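Local coordinates for protein omega transaminase (Pseudomonas sp., PDB 5LHA) that probably moves amino groups between amines and keto acids, using a pyridoxal phosphate cofactor in the manner of class-III, fold type I aminotransferases, at residues F21-G26 against D34-I39; A204-C209 against W247-E252; T268-S273 against A343-V348. One frame throughout, in Å; residues are numbered along the deposited sequence.

Overall arrangement
The three contacts follow one another along the chain. Contact 1 lies at the N-terminal end, where strand 37-43 is outermost within this chain in the mixed sheet that also holds C-terminal strands, and it faces a second subunit. Contacts 2 and 3 lie beside the other seven-stranded sheet, the core of the cofactor-binding domain, in helices and a loop connected to its strands: helix 246-256 of contact 2 leads into strand 260-264, and segment 268-273 of contact 3 follows that strand. Centres of contacts 1 and 2 are about 40 Å apart, on opposite sides of the chain's centre. Contact 3 is about 28 Å from each, centre to centre, and its Phe270 side chain is about 12 Å from bound pyridoxamine phosphate.

Contact 1: F21-G26 against D34-I39; sequences FWHPMG and DKTLVI
His23 meets Thr36 through one methyl group: CG2 of Thr36 is 4.1 Å from His23 CE1, and it is equally far, 4.1 Å, from NE2 of the same ring. The methyl therefore sits beside the CE1–NE2 bond, at the ring edge and near the ring plane. Thr36 places it there by holding CG2 anti to its backbone N, while OG1 lies beside that N. One face of the imidazole is taken by Phe21, whose CE1 stands 4.0 Å above the His23 plane, offset toward the rim. Both ring nitrogens are engaged: ND1 bonds to the carbonyl O of Thr90 of the second subunit, and NE2 to NZ of Lys19, which also bonds Thr36 OG1. A carbonyl at ND1 and an ammonium at NE2 are consistent with a neutral ring carrying its proton on ND1. His23 opens a type II turn ending at Gly26, and Thr36 immediately precedes strand 37-43; Gly26, Leu37 and Val38 pair antiparallel with a strand of the second subunit, so the contact belongs to a subunit interface. The Lys35 side is looser and more exposed. Lys35 offers its carbonyl O no closer than 4.4 Å from His23 NE2, and Lys35 NZ, 7.1 Å from His23 NE2, is bonded instead to Gly93 O of the second subunit.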
loop_
_atom_site.group_PDB
_atom_site.type_symbol
_atom_site.label_atom_id
_atom_site.label_comp_id
_atom_site.label_asym_id
_atom_site.label_seq_id
_atom_site.Cartn_x
_atom_site.Cartn_y
_atom_site.Cartn_z
ATOM N N PHE A 21 -13.476 -7.705 30.161
ATOM C CA PHE A 21 -12.322 -7.248 29.412
ATOM C C PHE A 21 -11.734 -8.410 28.626
ATOM O O PHE A 21 -12.019 -9.584 28.897
ATOM C CB PHE A 21 -11.256 -6.623 30.324
ATOM C CG PHE A 21 -10.711 -7.562 31.353
ATOM C CD1 PHE A 21 -9.620 -8.373 31.068
ATOM C CD2 PHE A 21 -11.278 -7.626 32.617
ATOM C CE1 PHE A 21 -9.121 -9.244 32.019
ATOM C CE2 PHE A 21 -10.783 -8.488 33.577
ATOM C CZ PHE A 21 -9.700 -9.298 33.281
ATOM N N TRP A 22 -10.906 -8.056 27.647
ATOM C CA TRP A 22 -10.210 -9.012 26.797
ATOM C C TRP A 22 -8.744 -9.151 27.202
ATOM O O TRP A 22 -8.015 -8.155 27.278
ATOM C CB TRP A 22 -10.316 -8.586 25.333
ATOM C CG TRP A 22 -11.563 -9.055 24.671
ATOM C CD1 TRP A 22 -12.308 -10.147 25.022
ATOM C CD2 TRP A 22 -12.196 -8.494 23.506
ATOM N NE1 TRP A 22 -13.373 -10.289 24.164
ATOM C CE2 TRP A 22 -13.324 -9.297 23.220
ATOM C CE3 TRP A 22 -11.918 -7.402 22.677
ATOM C CZ2 TRP A 22 -14.180 -9.040 22.146
ATOM C CZ3 TRP A 22 -12.782 -7.147 21.596
ATOM C CH2 TRP A 22 -13.898 -7.963 21.354
ATOM N N HIS A 23 -8.307 -10.394 27.420
ATOM C CA HIS A 23 -6.896 -10.671 27.679
ATOM C C HIS A 23 -6.085 -10.422 26.424
ATOM O O HIS A 23 -6.344 -11.069 25.400
ATOM C CB HIS A 23 -6.655 -12.125 28.091
ATOM C CG HIS A 23 -7.140 -12.479 29.458
ATOM N ND1 HIS A 23 -6.400 -12.238 30.596
ATOM C CD2 HIS A 23 -8.269 -13.105 29.868
ATOM C CE1 HIS A 23 -7.062 -12.685 31.649
ATOM N NE2 HIS A 23 -8.200 -13.212 31.234
ATOM N N PRO A 24 -5.072 -9.562 26.457
ATOM C CA PRO A 24 -4.143 -9.524 25.333
ATOM C C PRO A 24 -3.455 -10.872 25.193
ATOM O O PRO A 24 -3.124 -11.534 26.183
ATOM C CB PRO A 24 -3.165 -8.407 25.714
ATOM C CG PRO A 24 -3.947 -7.529 26.617
ATOM C CD PRO A 24 -4.837 -8.456 27.397
ATOM N N MET A 25 -3.280 -11.272 23.932
ATOM C CA MET A 25 -2.522 -12.451 23.519
ATOM C C MET A 25 -3.166 -13.770 23.954
ATOM O O MET A 25 -2.463 -14.751 24.206
ATOM C CB MET A 25 -1.073 -12.362 24.015
ATOM C CG MET A 25 -0.436 -11.004 23.704
ATOM S SD MET A 25 -0.695 -10.482 22.001
ATOM C CE MET A 25 0.167 -8.915 21.999
ATOM N N GLY A 26 -4.497 -13.839 24.022
ATOM C CA GLY A 26 -5.159 -15.069 24.409
ATOM C C GLY A 26 -6.472 -15.278 23.677
ATOM O O GLY A 26 -7.092 -14.340 23.165
ATOM N N ASP A 34 -12.927 -17.995 30.309
ATOM C CA ASP A 34 -13.387 -17.861 31.689
ATOM C C ASP A 34 -12.389 -18.374 32.719
ATOM O O ASP A 34 -12.595 -18.149 33.917
ATOM C CB ASP A 34 -14.716 -18.598 31.873
ATOM C CG ASP A 34 -15.878 -17.880 31.217
ATOM O OD1 ASP A 34 -15.864 -16.634 31.170
ATOM O OD2 ASP A 34 -16.815 -18.565 30.762
ATOM N N LYS A 35 -11.340 -19.072 32.297
ATOM C CA LYS A 35 -10.247 -19.394 33.198
ATOM C C LYS A 35 -9.428 -18.136 33.468
ATOM O O LYS A 35 -9.193 -17.324 32.569
ATOM C CB LYS A 35 -9.367 -20.491 32.597
ATOM C CG LYS A 35 -8.275 -20.993 33.525
ATOM C CD LYS A 35 -6.975 -21.247 32.771
ATOM C CE LYS A 35 -6.269 -19.951 32.369
ATOM N NZ LYS A 35 -5.492 -19.361 33.503
ATOM N N THR A 36 -9.020 -17.955 34.721
ATOM C CA THR A 36 -8.213 -16.796 35.086
ATOM C C THR A 36 -7.378 -17.149 36.305
ATOM O O THR A 36 -7.878 -17.792 37.233
ATOM C CB THR A 36 -9.065 -15.551 35.401
ATOM O OG1 THR A 36 -10.218 -15.497 34.553
ATOM C CG2 THR A 36 -8.240 -14.286 35.196
ATOM N N LEU A 37 -6.100 -16.782 36.263
ATOM C CA LEU A 37 -5.257 -16.668 37.449
ATOM C C LEU A 37 -5.288 -15.215 37.913
ATOM O O LEU A 37 -4.719 -14.344 37.252
ATOM C CB LEU A 37 -3.834 -17.128 37.135
ATOM C CG LEU A 37 -2.766 -16.981 38.220
ATOM C CD1 LEU A 37 -3.117 -17.780 39.454
ATOM C CD2 LEU A 37 -1.425 -17.432 37.671
ATOM N N VAL A 38 -5.949 -14.948 39.037
ATOM C CA VAL A 38 -6.178 -13.582 39.507
ATOM C C VAL A 38 -5.142 -13.231 40.570
ATOM O O VAL A 38 -5.234 -13.675 41.720
ATOM C CB VAL A 38 -7.603 -13.405 40.044
ATOM C CG1 VAL A 38 -7.901 -11.930 40.274
ATOM C CG2 VAL A 38 -8.605 -14.026 39.084
ATOM N N ILE A 39 -4.192 -12.378 40.195
ATOM C CA ILE A 39 -3.122 -11.944 41.085
ATOM C C ILE A 39 -3.619 -10.781 41.928
ATOM O O ILE A 39 -4.081 -9.768 41.392
ATOM C CB ILE A 39 -1.883 -11.545 40.274
ATOM C CG1 ILE A 39 -1.349 -12.746 39.478
ATOM C CG2 ILE A 39 -0.821 -10.930 41.182
ATOM C CD1 ILE A 39 -0.941 -13.942 40.297
#

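Contact 2: A204-C209 against W247-E252; sequences ALTAHC and WPRLRE
The Arg249 guanidinium lies obliquely against Ala207: NH1 is 4.1 Å from Ala207 CA and the same 4.1 Å from its CB. On its own helix, Trp247 has Leu250 CD2 over the centre of one indole face, 4.0 Å above the plane, and its ring also stacks with Trp282, near the central sheet. On helix 202-220, the His208 ring stacks with Trp197. Between segments 204-209 and 247-252 the closest approach is aliphatic, Thr206 CG2 to Arg249 CD at 4.0 Å. The arginine starts out extended, with chi2 at -171°, then bends at chi3 (57°), which carries the guanidinium across to Ala207. The CA atoms of Thr206 and Arg249 are 8.3 Å apart, and the gap is bridged mainly by the Arg249 side chain. Helix 246-256 is the crossover of a beta-alpha-beta unit between parallel strands 225-230 and 260-264, and helix 202-220, which precedes strand 225-230, packs beside it. Thr206 turns its methyl to the arginine, while OG1 is hydrogen-bonded to Asp245 OD1 and lies in a second hydrogen bond with Pro202 O; the first ties helix 202-220 to the residue just before helix 246-256. As no hydrogen bond or salt bridge joins the two segments, the contact probably rests on van der Waals packing of Arg249 CD and NH1.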
loop_
_atom_site.group_PDB
_atom_site.type_symbol
_atom_site.label_atom_id
_atom_site.label_comp_id
_atom_site.label_asym_id
_atom_site.label_seq_id
_atom_site.Cartn_x
_atom_site.Cartn_y
_atom_site.Cartn_z
ATOM N N ALA A 204 29.906 -18.633 11.198
ATOM C CA ALA A 204 29.332 -18.985 9.907
ATOM C C ALA A 204 27.877 -18.538 9.795
ATOM O O ALA A 204 27.423 -18.192 8.699
ATOM C CB ALA A 204 29.454 -20.489 9.673
ATOM N N LEU A 205 27.138 -18.538 10.909
ATOM C CA LEU A 205 25.734 -18.128 10.884
ATOM C C LEU A 205 25.595 -16.618 10.730
ATOM O O LEU A 205 24.697 -16.138 10.028
ATOM C CB LEU A 205 25.019 -18.612 12.150
ATOM C CG LEU A 205 23.513 -18.353 12.266
ATOM C CD1 LEU A 205 22.726 -18.996 11.125
ATOM C CD2 LEU A 205 23.016 -18.864 13.591
ATOM N N THR A 206 26.425 -15.852 11.435
ATOM C CA THR A 206 26.448 -14.408 11.231
ATOM C C THR A 206 26.744 -14.059 9.782
ATOM O O THR A 206 26.090 -13.184 9.201
ATOM C CB THR A 206 27.484 -13.767 12.150
ATOM O OG1 THR A 206 27.078 -13.927 13.512
ATOM C CG2 THR A 206 27.655 -12.281 11.834
ATOM N N ALA A 207 27.724 -14.747 9.181
ATOM C CA ALA A 207 28.134 -14.449 7.811
ATOM C C ALA A 207 27.014 -14.724 6.810
ATOM O O ALA A 207 26.804 -13.943 5.874
ATOM C CB ALA A 207 29.385 -15.255 7.460
ATOM N N HIS A 208 26.302 -15.842 6.980
ATOM C CA HIS A 208 25.140 -16.131 6.144
ATOM C C HIS A 208 24.116 -15.003 6.237
ATOM O O HIS A 208 23.566 -14.556 5.222
ATOM C CB HIS A 208 24.511 -17.463 6.560
ATOM C CG HIS A 208 25.281 -18.667 6.114
ATOM N ND1 HIS A 208 25.632 -18.890 4.800
ATOM C CD2 HIS A 208 25.765 -19.719 6.817
ATOM C CE1 HIS A 208 26.301 -20.027 4.714
ATOM N NE2 HIS A 208 26.399 -20.548 5.925
ATOM N N CYS A 209 23.846 -14.533 7.460
ATOM C CA CYS A 209 22.789 -13.549 7.657
ATOM C C CYS A 209 23.180 -12.203 7.054
ATOM O O CYS A 209 22.376 -11.569 6.358
ATOM C CB CYS A 209 22.494 -13.404 9.152
ATOM S SG CYS A 209 21.733 -14.863 9.914
ATOM N N TRP A 247 25.691 -8.115 15.654
ATOM C CA TRP A 247 25.301 -6.711 15.762
ATOM C C TRP A 247 26.404 -5.758 15.302
ATOM O O TRP A 247 26.096 -4.750 14.651
ATOM C CB TRP A 247 24.847 -6.375 17.189
ATOM C CG TRP A 247 23.362 -6.573 17.361
ATOM C CD1 TRP A 247 22.707 -7.757 17.559
ATOM C CD2 TRP A 247 22.346 -5.562 17.286
ATOM N NE1 TRP A 247 21.351 -7.541 17.636
ATOM C CE2 TRP A 247 21.103 -6.205 17.468
ATOM C CE3 TRP A 247 22.367 -4.179 17.092
ATOM C CZ2 TRP A 247 19.894 -5.508 17.472
ATOM C CZ3 TRP A 247 21.171 -3.490 17.092
ATOM C CH2 TRP A 247 19.949 -4.156 17.278
ATOM N N PRO A 248 27.685 -6.018 15.599
ATOM C CA PRO A 248 28.737 -5.185 14.985
ATOM C C PRO A 248 28.727 -5.199 13.462
ATOM O O PRO A 248 28.956 -4.154 12.838
ATOM C CB PRO A 248 30.027 -5.788 15.559
ATOM C CG PRO A 248 29.607 -6.317 16.890
ATOM C CD PRO A 248 28.232 -6.863 16.681
ATOM N N ARG A 249 28.480 -6.350 12.838
ATOM C CA ARG A 249 28.407 -6.385 11.381
ATOM C C ARG A 249 27.080 -5.858 10.861
ATOM O O ARG A 249 26.981 -5.527 9.674
ATOM C CB ARG A 249 28.649 -7.803 10.873
ATOM C CG ARG A 249 30.036 -8.336 11.191
ATOM C CD ARG A 249 30.289 -9.650 10.483
ATOM N NE ARG A 249 30.125 -9.516 9.035
ATOM C CZ ARG A 249 30.450 -10.452 8.147
ATOM N NH1 ARG A 249 30.966 -11.610 8.549
ATOM N NH2 ARG A 249 30.258 -10.228 6.852
ATOM N N LEU A 250 26.060 -5.788 11.722
ATOM C CA LEU A 250 24.843 -5.055 11.395
ATOM C C LEU A 250 25.132 -3.565 11.270
ATOM O O LEU A 250 24.797 -2.935 10.260
ATOM C CB LEU A 250 23.796 -5.309 12.475
ATOM C CG LEU A 250 22.327 -5.312 12.077
ATOM C CD1 LEU A 250 22.105 -6.299 10.949
ATOM C CD2 LEU A 250 21.489 -5.672 13.288
ATOM N N ARG A 251 25.768 -2.994 12.301
ATOM C CA ARG A 251 26.173 -1.591 12.296
ATOM C C ARG A 251 26.994 -1.243 11.058
ATOM O O ARG A 251 26.791 -0.191 10.441
ATOM C CB ARG A 251 26.973 -1.301 13.571
ATOM C CG ARG A 251 27.503 0.131 13.760
ATOM C CD ARG A 251 26.420 1.150 14.068
ATOM N NE ARG A 251 25.812 1.720 12.871
ATOM C CZ ARG A 251 24.830 2.612 12.904
ATOM N NH1 ARG A 251 24.347 3.020 14.067
ATOM N NH2 ARG A 251 24.324 3.093 11.782
ATOM N N GLU A 252 27.939 -2.110 10.690
ATOM C CA GLU A 252 28.807 -1.812 9.558
ATOM C C GLU A 252 28.023 -1.769 8.256
ATOM O O GLU A 252 28.217 -0.866 7.434
ATOM C CB GLU A 252 29.910 -2.860 9.455
ATOM C CG GLU A 252 30.917 -2.823 10.575
ATOM C CD GLU A 252 31.748 -4.088 10.619
ATOM O OE1 GLU A 252 31.522 -4.983 9.769
ATOM O OE2 GLU A 252 32.614 -4.193 11.508
#

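Contact 3: T268-S273 against A343-V348; sequences TGFGRS and AVLDIV
This is a buried contact, chiefly apolar, between the loop that follows strand 260-264 and helix 335-350, in which the Phe270 ring packs on Leu345 and its carbonyl O meets Val348. Leu345 CD2 approaches the Phe270 ring obliquely, 3.5 Å from CE1 and 3.7 Å from CD1 of that ring. Leu345 and Val348 are three residues apart, so both lie on one side of the helix. Val348 meets backbone instead of ring, its CG1 being 3.8 Å from Phe270 O; that methyl is anti to the Val348 backbone N (chi1 172°). Segment 268-271 is a type II beta turn, and Phe270 takes its third position with a positive phi of 77°, presenting its side chain to the helix. The turn continues from Asp264, Val266 and Val267 of the pyridoxamine phosphate pocket in this fold type I enzyme, so the contact joins the end of a cofactor-lining stretch to helix 335-350. Helix 97-109 supplies a third wall: Met109 touches both Phe270 and Leu345, and Leu102 touches Leu345. Beyond the turn, Arg272 bonds through NH1 to the carbonyl O atoms of Leu386 and Pro434.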
loop_
_atom_site.group_PDB
_atom_site.type_symbol
_atom_site.label_atom_id
_atom_site.label_comp_id
_atom_site.label_asym_id
_atom_site.label_seq_id
_atom_site.Cartn_x
_atom_site.Cartn_y
_atom_site.Cartn_z
ATOM N N THR A 268 15.498 -5.286 26.605
ATOM C CA THR A 268 16.909 -5.273 26.986
ATOM C C THR A 268 17.341 -3.975 27.661
ATOM O O THR A 268 18.433 -3.927 28.238
ATOM C CB THR A 268 17.798 -5.480 25.761
ATOM O OG1 THR A 268 17.519 -4.453 24.804
ATOM C CG2 THR A 268 17.531 -6.839 25.128
ATOM N N GLY A 269 16.554 -2.911 27.540
ATOM C CA GLY A 269 16.889 -1.662 28.181
ATOM C C GLY A 269 16.982 -1.768 29.685
ATOM O O GLY A 269 16.089 -2.315 30.345
ATOM N N PHE A 270 18.089 -1.264 30.218
ATOM C CA PHE A 270 18.337 -1.087 31.644
ATOM C C PHE A 270 18.697 -2.382 32.368
ATOM O O PHE A 270 18.448 -2.492 33.574
ATOM C CB PHE A 270 17.150 -0.389 32.324
ATOM C CG PHE A 270 16.780 0.925 31.674
ATOM C CD1 PHE A 270 17.584 2.044 31.825
ATOM C CD2 PHE A 270 15.647 1.022 30.871
ATOM C CE1 PHE A 270 17.253 3.237 31.211
ATOM C CE2 PHE A 270 15.311 2.214 30.260
ATOM C CZ PHE A 270 16.117 3.324 30.432
ATOM N N GLY A 271 19.242 -3.387 31.676
ATOM C CA GLY A 271 20.014 -4.391 32.387
ATOM C C GLY A 271 19.722 -5.869 32.209
ATOM O O GLY A 271 20.531 -6.692 32.649
ATOM N N ARG A 272 18.589 -6.236 31.599
ATOM C CA ARG A 272 18.161 -7.635 31.644
ATOM C C ARG A 272 19.211 -8.575 31.057
ATOM O O ARG A 272 19.362 -9.711 31.523
ATOM C CB ARG A 272 16.817 -7.819 30.935
ATOM C CG ARG A 272 16.277 -9.254 31.031
ATOM C CD ARG A 272 14.787 -9.336 30.768
ATOM N NE ARG A 272 13.976 -8.725 31.818
ATOM C CZ ARG A 272 13.663 -9.303 32.979
ATOM N NH1 ARG A 272 14.098 -10.522 33.272
ATOM N NH2 ARG A 272 12.911 -8.652 33.856
ATOM N N SER A 273 19.935 -8.134 30.027
ATOM C CA SER A 273 20.882 -8.998 29.335
ATOM C C SER A 273 22.319 -8.836 29.815
ATOM O O SER A 273 23.222 -9.440 29.231
ATOM C CB SER A 273 20.814 -8.746 27.824
ATOM O OG SER A 273 21.523 -7.573 27.470
ATOM N N ALA A 343 13.270 7.652 40.020
ATOM C CA ALA A 343 13.524 6.803 41.177
ATOM C C ALA A 343 13.946 5.410 40.743
ATOM O O ALA A 343 14.804 4.785 41.377
ATOM C CB ALA A 343 12.280 6.733 42.065
ATOM N N VAL A 344 13.364 4.914 39.654
ATOM C CA VAL A 344 13.684 3.571 39.188
ATOM C C VAL A 344 15.118 3.511 38.673
ATOM O O VAL A 344 15.860 2.572 38.982
ATOM C CB VAL A 344 12.658 3.125 38.128
ATOM C CG1 VAL A 344 13.123 1.867 37.407
ATOM C CG2 VAL A 344 11.313 2.877 38.785
ATOM N N LEU A 345 15.542 4.519 37.911
ATOM C CA LEU A 345 16.905 4.515 37.382
ATOM C C LEU A 345 17.939 4.582 38.494
ATOM O O LEU A 345 19.017 3.983 38.390
ATOM C CB LEU A 345 17.106 5.691 36.431
ATOM C CG LEU A 345 16.222 5.682 35.193
ATOM C CD1 LEU A 345 16.482 6.915 34.351
ATOM C CD2 LEU A 345 16.494 4.422 34.412
ATOM N N ASP A 346 17.629 5.311 39.563
ATOM C CA ASP A 346 18.533 5.380 40.701
ATOM C C ASP A 346 18.785 3.994 41.289
ATOM O O ASP A 346 19.933 3.623 41.559
ATOM C CB ASP A 346 17.978 6.357 41.736
ATOM C CG ASP A 346 18.041 7.800 41.252
ATOM O OD1 ASP A 346 18.753 8.056 40.263
ATOM O OD2 ASP A 346 17.401 8.681 41.861
ATOM N N ILE A 347 17.725 3.208 41.487
ATOM C CA ILE A 347 17.894 1.857 42.026
ATOM C C ILE A 347 18.716 0.998 41.070
ATOM O O ILE A 347 19.584 0.226 41.500
ATOM C CB ILE A 347 16.521 1.221 42.322
ATOM C CG1 ILE A 347 15.847 1.923 43.502
ATOM C CG2 ILE A 347 16.653 -0.273 42.603
ATOM C CD1 ILE A 347 14.388 1.571 43.671
ATOM N N VAL A 348 18.462 1.124 39.762
ATOM C CA VAL A 348 19.156 0.302 38.767
ATOM C C VAL A 348 20.664 0.514 38.853
ATOM O O VAL A 348 21.452 -0.440 38.845
ATOM C CB VAL A 348 18.624 0.615 37.355
ATOM C CG1 VAL A 348 19.467 -0.081 36.271
ATOM C CG2 VAL A 348 17.150 0.223 37.233
#